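Local coordinates for alpha-n-acetylglucosaminidase family protein (Clostridium perfringens, PDB 4A42) that probably binds carbohydrate, as a calcium-containing family 32 module of a larger alpha-N-acetylglucosaminidase of glycoside hydrolase family 89, at residues Leu26-Glu31 and Ile141-Ile146; Ile75-Ile80 and Ser118-Ser123. All blocks are in the same frame, centred on the assembly; numbering follows the deposited sequence.

Contact 1. Residues Leu26-Glu31 and Ile141-Ile146; sequences LAMKDE and IGEIKI. With CA (calcium ion), chain C.
The carboxylate of Glu143 is approached close to its own plane from both ends, by the calcium ion at OE1 and by the selenium of Met28 beyond OE2, and neither partner lies over a face. Met28 SE sits 4.0 Å from Glu143 OE2, almost on the extension of the CD-OE2 bond of Glu143. This contact is doubtful, because the selenomethionine adopts two conformers. OE2 has its stronger partner in Gly49, whereas OE1 binds calcium at 2.5 Å. A bend at chi2 (79°) brings OE1 back beside Gly142 O, which holds the same ion at 2.3 Å. Asn45, Asp48, Asn50 and both oxygens of Thr53 complete seven ligands. With calcium on OE1 and Gly49 on OE2, the rotation of the carboxylate is restrained.

The flat carbonyl groups of the strand meet the single 3-10 turn 26-28. Leu26 N donates to Ile146 O at 2.8 Å, nearly in line with the carbonyl bond (162°), although the N-H itself is bent (145° at the hydrogen). Ala27 turns its methyl toward the strand, where CB presses on Ile144 O at 3.3 Å and reaches Ile146 CD1 at 4.3 Å. Leu26 CD1 lies 4.2 Å from Ile146 CG2, so that Ile146 meets both Leu26 and Ala27.

In this beta-sandwich, the F5/8 type C (discoidin-like) fold, the turn directly follows edge strand 24-25, which pairs with strand 141-148. Beneath it, Leu26 rests on Leu69, while Ala27, Ile144 and Ile146 converge on Phe67 of strand 63-69 in the other sheet; strand 77-82 borders strand 141-148 as its second neighbour.

Contact 2. Residues Ile75-Ile80 and Ser118-Ser123; sequences ISAIDI and SNILKS
Ile78 and Asn119 form a hydrogen-bonded antiparallel pair: Ile78 N donates to Asn119 O at 2.9 Å, and Asn119 N returns a bond to Ile78 O at 2.8 Å. Ser76 O then receives Leu121 N at 2.9 Å, but the donor stands 40° above the carbonyl plane, and a water that also donates to Leu121 O is a second donor to the same oxygen. Another water joins Ile75 O to Lys122 O. On the other side of strand 77-82, Ser76 and Ala77 sit opposite the single residue Tyr147, a classic beta bulge.

Several polar side-chain atoms are also bonded. Asp79 OD1 lies 3.0 Å from Ser118 OG, a possible bond, since the hydroxyl could be directed elsewhere, while OD2 bonds Tyr147 OH; Asn119 OD1 is held by Tyr90 OH. On the face of Ile78, Leu121 swings CG beside its backbone N (chi1 -78°), placing CD2 3.6 Å from Ile75 CG2 and CD1 4.1 Å from Ile78 CD1. Water thus supplements the direct bond at Ser76 O and links the Ile75, Leu121 and Lys122 carbonyls, while Leu121 extends the apolar surface of Ile75 and Ile78 toward the other sheet.

In the fold
Contacts 1 and 2 lie about 13 Å apart, centre to centre, on one four-stranded antiparallel sheet whose order is 24-25, 141-148, 77-82, 116-120. Contact 1 joins the turn after one edge strand to its neighbour, and contact 2 pairs the other two strands. Between them Lys145 N lies 2.9 Å from Asp79 O, a probable hydrogen bond, and Ile146 packs on Ile75. Both segments of contact 2 fall in the sequence between those of contact 1, so the sheet's first and last strands lie side by side at one edge, with the other two beyond. Contact 1 carries two calcium-binding residues; seven protein oxygens round the ion are consistent with a structural metal.

Contact 1. Residues Leu26-Glu31 and Ile141-Ile146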
ATOM      1  N   LEU A  26      10.165  -3.492   3.927  1.00 26.85           N
ATOM      2  CA  LEU A  26      10.401  -4.068   2.611  1.00 26.38           C
ATOM      3  C   LEU A  26      10.086  -3.106   1.480  1.00 26.66           C
ATOM      4  O   LEU A  26      10.610  -3.248   0.375  1.00 28.99           O
ATOM      5  CB  LEU A  26       9.566  -5.342   2.435  1.00 26.52           C
ATOM      6  CG  LEU A  26       9.917  -6.509   3.354  1.00 27.09           C
ATOM      7  CD1 LEU A  26       8.720  -7.436   3.513  1.00 28.87           C
ATOM      8  CD2 LEU A  26      11.122  -7.275   2.804  1.00 28.21           C
ATOM      9  N   ALA A  27       9.217  -2.135   1.745  1.00 24.25           N
ATOM     10  CA  ALA A  27       8.826  -1.191   0.712  1.00 22.34           C
ATOM     11  C   ALA A  27      10.025  -0.372   0.270  1.00 23.33           C
ATOM     12  O   ALA A  27      10.059   0.126  -0.848  1.00 25.67           O
ATOM     13  CB  ALA A  27       7.724  -0.269   1.218  1.00 19.67           C
HETATM   14  N   MSE A  28      11.010  -0.246   1.154  1.00 25.86           N
HETATM   15  CA  MSE A  28      12.168   0.587   0.846  0.56 26.66           C
HETATM   16  C   MSE A  28      13.418  -0.187   0.438  1.00 25.74           C
HETATM   17  O   MSE A  28      14.489   0.396   0.251  1.00 25.46           O
HETATM   18  CB  MSE A  28      12.466   1.528   2.004  0.56 26.88           C
HETATM   19  CG  MSE A  28      11.284   2.414   2.327  0.56 29.17           C
HETATM   20 SE   MSE A  28      11.757   3.893   3.458  0.56 32.95          SE
HETATM   21  CE  MSE A  28      12.446   2.905   4.991  0.56 32.82           C
ATOM     22  N   LYS A  29      13.276  -1.496   0.263  1.00 24.46           N
ATOM     23  CA  LYS A  29      14.386  -2.325  -0.198  1.00 24.07           C
ATOM     24  C   LYS A  29      14.703  -2.001  -1.643  1.00 23.54           C
ATOM     25  O   LYS A  29      13.812  -1.709  -2.429  1.00 25.22           O
ATOM     26  CB  LYS A  29      14.027  -3.806  -0.094  1.00 24.73           C
ATOM     27  CG  LYS A  29      13.870  -4.318   1.323  1.00 28.44           C
ATOM     28  CD  LYS A  29      15.201  -4.426   2.041  1.00 31.76           C
ATOM     29  CE  LYS A  29      15.011  -5.021   3.420  1.00 31.74           C
ATOM     30  NZ  LYS A  29      16.284  -5.100   4.177  1.00 32.96           N
ATOM     31  N   ASP A  30      15.978  -2.070  -2.004  1.00 24.43           N
ATOM     32  CA  ASP A  30      16.389  -1.732  -3.355  1.00 26.52           C
ATOM     33  C   ASP A  30      15.685  -2.620  -4.384  1.00 26.30           C
ATOM     34  O   ASP A  30      15.262  -2.152  -5.442  1.00 28.17           O
ATOM     35  CB  ASP A  30      17.913  -1.840  -3.479  1.00 30.12           C
ATOM     36  CG  ASP A  30      18.416  -1.508  -4.865  1.00 33.73           C
ATOM     37  OD1 ASP A  30      18.420  -0.314  -5.229  1.00 36.16           O
ATOM     38  OD2 ASP A  30      18.826  -2.445  -5.582  1.00 36.18           O
ATOM     39  N   GLU A  31      15.545  -3.898  -4.062  1.00 26.49           N
ATOM     40  CA  GLU A  31      14.968  -4.856  -5.002  1.00 28.36           C
ATOM     41  C   GLU A  31      13.456  -4.688  -5.185  1.00 28.59           C
ATOM     42  O   GLU A  31      12.872  -5.253  -6.109  1.00 26.90           O
ATOM     43  CB  GLU A  31      15.294  -6.287  -4.567  1.00 31.84           C
ATOM     44  CG  GLU A  31      14.664  -6.675  -3.242  1.00 33.02           C
ATOM     45  CD  GLU A  31      15.354  -7.854  -2.589  1.00 37.21           C
ATOM     46  OE1 GLU A  31      16.600  -7.891  -2.599  1.00 37.68           O
ATOM     47  OE2 GLU A  31      14.650  -8.750  -2.068  1.00 39.09           O
ATOM     48  N   ILE A 141      -1.385   9.737  -0.236  1.00  9.59           N
ATOM     49  CA  ILE A 141      -0.677   8.762   0.583  1.00  8.69           C
ATOM     50  C   ILE A 141       0.743   9.234   0.876  1.00  8.37           C
ATOM     51  O   ILE A 141       1.547   9.436  -0.031  1.00  9.64           O
ATOM     52  CB  ILE A 141      -0.642   7.384  -0.128  1.00  8.23           C
ATOM     53  CG1 ILE A 141      -2.059   6.920  -0.492  1.00  8.84           C
ATOM     54  CG2 ILE A 141       0.092   6.343   0.732  1.00 10.25           C
ATOM     55  CD1 ILE A 141      -2.994   6.787   0.682  1.00  9.05           C
ATOM     56  N   GLY A 142       1.050   9.433   2.148  1.00  8.29           N
ATOM     57  CA  GLY A 142       2.363   9.912   2.533  1.00 10.65           C
ATOM     58  C   GLY A 142       3.418   8.829   2.527  1.00  9.77           C
ATOM     59  O   GLY A 142       4.590   9.125   2.306  1.00 11.59           O
ATOM     60  N   GLU A 143       3.020   7.588   2.778  1.00 10.94           N
ATOM     61  CA  GLU A 143       3.973   6.502   2.870  1.00 10.75           C
ATOM     62  C   GLU A 143       3.217   5.181   2.994  1.00  9.94           C
ATOM     63  O   GLU A 143       2.157   5.133   3.615  1.00 12.49           O
ATOM     64  CB  GLU A 143       4.842   6.705   4.115  1.00 12.69           C
ATOM     65  CG  GLU A 143       6.103   5.871   4.131  1.00 15.97           C
ATOM     66  CD  GLU A 143       7.245   6.425   3.271  1.00 14.48           C
ATOM     67  OE1 GLU A 143       7.171   7.520   2.678  1.00 14.87           O
ATOM     68  OE2 GLU A 143       8.259   5.742   3.205  1.00 16.01           O
ATOM     69  N   ILE A 144       3.757   4.128   2.391  1.00 10.53           N
ATOM     70  CA  ILE A 144       3.274   2.770   2.626  1.00 12.21           C
ATOM     71  C   ILE A 144       4.443   1.948   3.131  1.00 13.69           C
ATOM     72  O   ILE A 144       5.490   1.869   2.490  1.00 14.89           O
ATOM     73  CB  ILE A 144       2.704   2.124   1.351  1.00 11.72           C
ATOM     74  CG1 ILE A 144       1.421   2.853   0.941  1.00 14.32           C
ATOM     75  CG2 ILE A 144       2.429   0.632   1.570  1.00 12.86           C
ATOM     76  CD1 ILE A 144       0.885   2.416  -0.384  1.00 15.61           C
ATOM     77  N   LYS A 145       4.280   1.393   4.310  1.00 13.94           N
ATOM     78  CA  LYS A 145       5.310   0.605   4.958  1.00 15.85           C
ATOM     79  C   LYS A 145       4.896  -0.866   5.019  1.00 15.37           C
ATOM     80  O   LYS A 145       3.832  -1.166   5.479  1.00 16.28           O
ATOM     81  CB  LYS A 145       5.585   1.146   6.348  1.00 14.98           C
ATOM     82  CG  LYS A 145       5.872   2.635   6.352  1.00 16.88           C
ATOM     83  CD  LYS A 145       6.114   3.201   7.723  1.00 19.82           C
ATOM     84  CE  LYS A 145       5.960   4.710   7.740  1.00 22.93           C
ATOM     85  NZ  LYS A 145       5.999   5.343   9.096  1.00 25.45           N
ATOM     86  N   ILE A 146       5.759  -1.745   4.521  1.00 16.61           N
ATOM     87  CA  ILE A 146       5.448  -3.167   4.481  1.00 19.18           C
ATOM     88  C   ILE A 146       6.486  -3.888   5.318  1.00 21.67           C
ATOM     89  O   ILE A 146       7.605  -4.033   4.894  1.00 22.98           O
ATOM     90  CB  ILE A 146       5.456  -3.700   3.049  1.00 18.47           C
ATOM     91  CG1 ILE A 146       4.422  -2.954   2.201  1.00 17.24           C
ATOM     92  CG2 ILE A 146       5.161  -5.185   3.032  1.00 19.70           C
ATOM     93  CD1 ILE A 146       4.538  -3.178   0.757  1.00 19.79           C
TER
HETATM   94 CA    CA C1690       6.699   9.675   1.501  1.00 12.32          CA

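Contact 2. Residues Ile75-Ile80 and Ser118-Ser123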
ATOM      1  N   ILE A  75       5.445 -11.330   5.121  1.00 28.97           N
ATOM      2  CA  ILE A  75       4.864 -10.022   5.382  1.00 29.80           C
ATOM      3  C   ILE A  75       4.097 -10.113   6.691  1.00 29.04           C
ATOM      4  O   ILE A  75       3.141 -10.885   6.796  1.00 29.87           O
ATOM      5  CB  ILE A  75       3.900  -9.589   4.266  1.00 30.81           C
ATOM      6  CG1 ILE A  75       4.629  -9.499   2.922  1.00 30.57           C
ATOM      7  CG2 ILE A  75       3.261  -8.273   4.625  1.00 30.43           C
ATOM      8  CD1 ILE A  75       3.701  -9.502   1.736  1.00 31.26           C
ATOM      9  N   SER A  76       4.524  -9.358   7.685  1.00 28.57           N
ATOM     10  CA  SER A  76       3.887  -9.384   8.987  1.00 27.96           C
ATOM     11  C   SER A  76       2.878  -8.265   9.272  1.00 24.95           C
ATOM     12  O   SER A  76       1.941  -8.439  10.013  1.00 25.68           O
ATOM     13  CB  SER A  76       4.910  -9.435  10.119  1.00 33.06           C
ATOM     14  OG  SER A  76       5.517  -8.201  10.370  1.00 37.00           O
ATOM     15  N   ALA A  77       3.136  -7.103   8.707  1.00 22.41           N
ATOM     16  CA  ALA A  77       2.302  -5.943   8.993  1.00 22.97           C
ATOM     17  C   ALA A  77       2.470  -4.869   7.940  1.00 18.89           C
ATOM     18  O   ALA A  77       3.504  -4.791   7.279  1.00 20.67           O
ATOM     19  CB  ALA A  77       2.604  -5.387  10.375  1.00 24.02           C
ATOM     20  N   ILE A  78       1.433  -4.046   7.785  1.00 19.38           N
ATOM     21  CA  ILE A  78       1.436  -2.984   6.793  1.00 16.07           C
ATOM     22  C   ILE A  78       0.840  -1.693   7.359  1.00 15.92           C
ATOM     23  O   ILE A  78      -0.252  -1.706   7.939  1.00 16.83           O
ATOM     24  CB  ILE A  78       0.655  -3.402   5.519  1.00 16.16           C
ATOM     25  CG1 ILE A  78       1.285  -4.659   4.893  1.00 16.18           C
ATOM     26  CG2 ILE A  78       0.589  -2.228   4.527  1.00 15.31           C
ATOM     27  CD1 ILE A  78       0.432  -5.337   3.825  1.00 18.90           C
ATOM     28  N   ASP A  79       1.556  -0.580   7.193  1.00 14.07           N
ATOM     29  CA  ASP A  79       1.020   0.741   7.532  1.00 13.50           C
ATOM     30  C   ASP A  79       0.782   1.571   6.277  1.00 11.17           C
ATOM     31  O   ASP A  79       1.631   1.625   5.390  1.00 13.77           O
ATOM     32  CB  ASP A  79       1.994   1.551   8.387  1.00 14.76           C
ATOM     33  CG  ASP A  79       2.188   0.988   9.765  1.00 19.69           C
ATOM     34  OD1 ASP A  79       1.369   0.152  10.191  1.00 23.24           O
ATOM     35  OD2 ASP A  79       3.173   1.404  10.421  1.00 23.49           O
ATOM     36  N   ILE A  80      -0.348   2.265   6.234  1.00 11.36           N
ATOM     37  CA  ILE A  80      -0.612   3.250   5.195  1.00 11.16           C
ATOM     38  C   ILE A  80      -0.753   4.603   5.866  1.00 10.15           C
ATOM     39  O   ILE A  80      -1.650   4.809   6.681  1.00 10.55           O
ATOM     40  CB  ILE A  80      -1.910   2.954   4.424  1.00 11.26           C
ATOM     41  CG1 ILE A  80      -1.877   1.539   3.851  1.00 11.18           C
ATOM     42  CG2 ILE A  80      -2.128   3.992   3.302  1.00 10.94           C
ATOM     43  CD1 ILE A  80      -3.226   1.042   3.406  1.00 12.34           C
ATOM     44  N   SER A 118      -2.988   0.976  10.094  1.00 15.86           N
ATOM     45  CA  SER A 118      -2.138  -0.185  10.324  1.00 18.14           C
ATOM     46  C   SER A 118      -2.950  -1.470  10.218  1.00 17.26           C
ATOM     47  O   SER A 118      -4.130  -1.511  10.600  1.00 20.84           O
ATOM     48  CB  SER A 118      -1.517  -0.113  11.725  1.00 22.71           C
ATOM     49  OG  SER A 118      -0.819   1.107  11.930  1.00 28.57           O
ATOM     50  N   ASN A 119      -2.327  -2.515   9.687  1.00 18.77           N
ATOM     51  CA  ASN A 119      -2.933  -3.850   9.669  1.00 20.64           C
ATOM     52  C   ASN A 119      -1.899  -4.930   9.942  1.00 21.28           C
ATOM     53  O   ASN A 119      -0.883  -5.009   9.260  1.00 23.03           O
ATOM     54  CB  ASN A 119      -3.593  -4.144   8.319  1.00 21.90           C
ATOM     55  CG  ASN A 119      -4.860  -3.348   8.098  1.00 22.87           C
ATOM     56  OD1 ASN A 119      -4.846  -2.323   7.431  1.00 21.65           O
ATOM     57  ND2 ASN A 119      -5.959  -3.813   8.668  1.00 22.38           N
ATOM     58  N   ILE A 120      -2.171  -5.782  10.926  1.00 25.60           N
ATOM     59  CA  ILE A 120      -1.294  -6.922  11.236  1.00 27.49           C
ATOM     60  C   ILE A 120      -1.808  -8.203  10.570  1.00 26.88           C
ATOM     61  O   ILE A 120      -2.972  -8.578  10.736  1.00 27.73           O
ATOM     62  CB  ILE A 120      -1.155  -7.120  12.747  1.00 30.20           C
ATOM     63  CG1 ILE A 120      -0.570  -5.858  13.390  1.00 30.86           C
ATOM     64  CG2 ILE A 120      -0.298  -8.346  13.065  1.00 29.40           C
ATOM     65  CD1 ILE A 120      -1.557  -5.099  14.256  1.00 32.64           C
ATOM     66  N   LEU A 121      -0.940  -8.872   9.814  1.00 25.99           N
ATOM     67  CA  LEU A 121      -1.354 -10.021   9.020  1.00 28.95           C
ATOM     68  C   LEU A 121      -1.377 -11.300   9.855  1.00 30.66           C
ATOM     69  O   LEU A 121      -0.687 -11.399  10.871  1.00 31.33           O
ATOM     70  CB  LEU A 121      -0.452 -10.198   7.792  1.00 31.49           C
ATOM     71  CG  LEU A 121      -0.691  -9.278   6.594  1.00 32.63           C
ATOM     72  CD1 LEU A 121      -0.354  -7.844   6.940  1.00 32.99           C
ATOM     73  CD2 LEU A 121       0.101  -9.736   5.370  1.00 31.37           C
ATOM     74  N   LYS A 122      -2.180 -12.269   9.425  1.00 31.58           N
ATOM     75  CA  LYS A 122      -2.197 -13.578  10.067  1.00 32.56           C
ATOM     76  C   LYS A 122      -0.787 -14.147  10.058  1.00 34.30           C
ATOM     77  O   LYS A 122       0.021 -13.810   9.192  1.00 34.74           O
ATOM     78  CB  LYS A 122      -3.144 -14.533   9.338  1.00 33.06           C
ATOM     79  N   SER A 123      -0.481 -15.026  11.011  1.00 35.16           N
ATOM     80  CA  SER A 123       0.829 -15.637  11.051  1.00 36.15           C
ATOM     81  C   SER A 123       1.096 -16.393   9.760  1.00 37.69           C
ATOM     82  O   SER A 123       0.195 -16.988   9.189  1.00 40.06           O
ATOM     83  CB  SER A 123       0.932 -16.569  12.253  1.00 37.27           C
ATOM     84  OG  SER A 123       2.130 -17.323  12.234  1.00 39.85           O
TER
HETATM   85  O   HOH W   1       2.582 -12.821   8.591  1.00 34.10           O
HETATM   86  O   HOH W   2       1.905 -10.768  11.552  1.00 30.32           O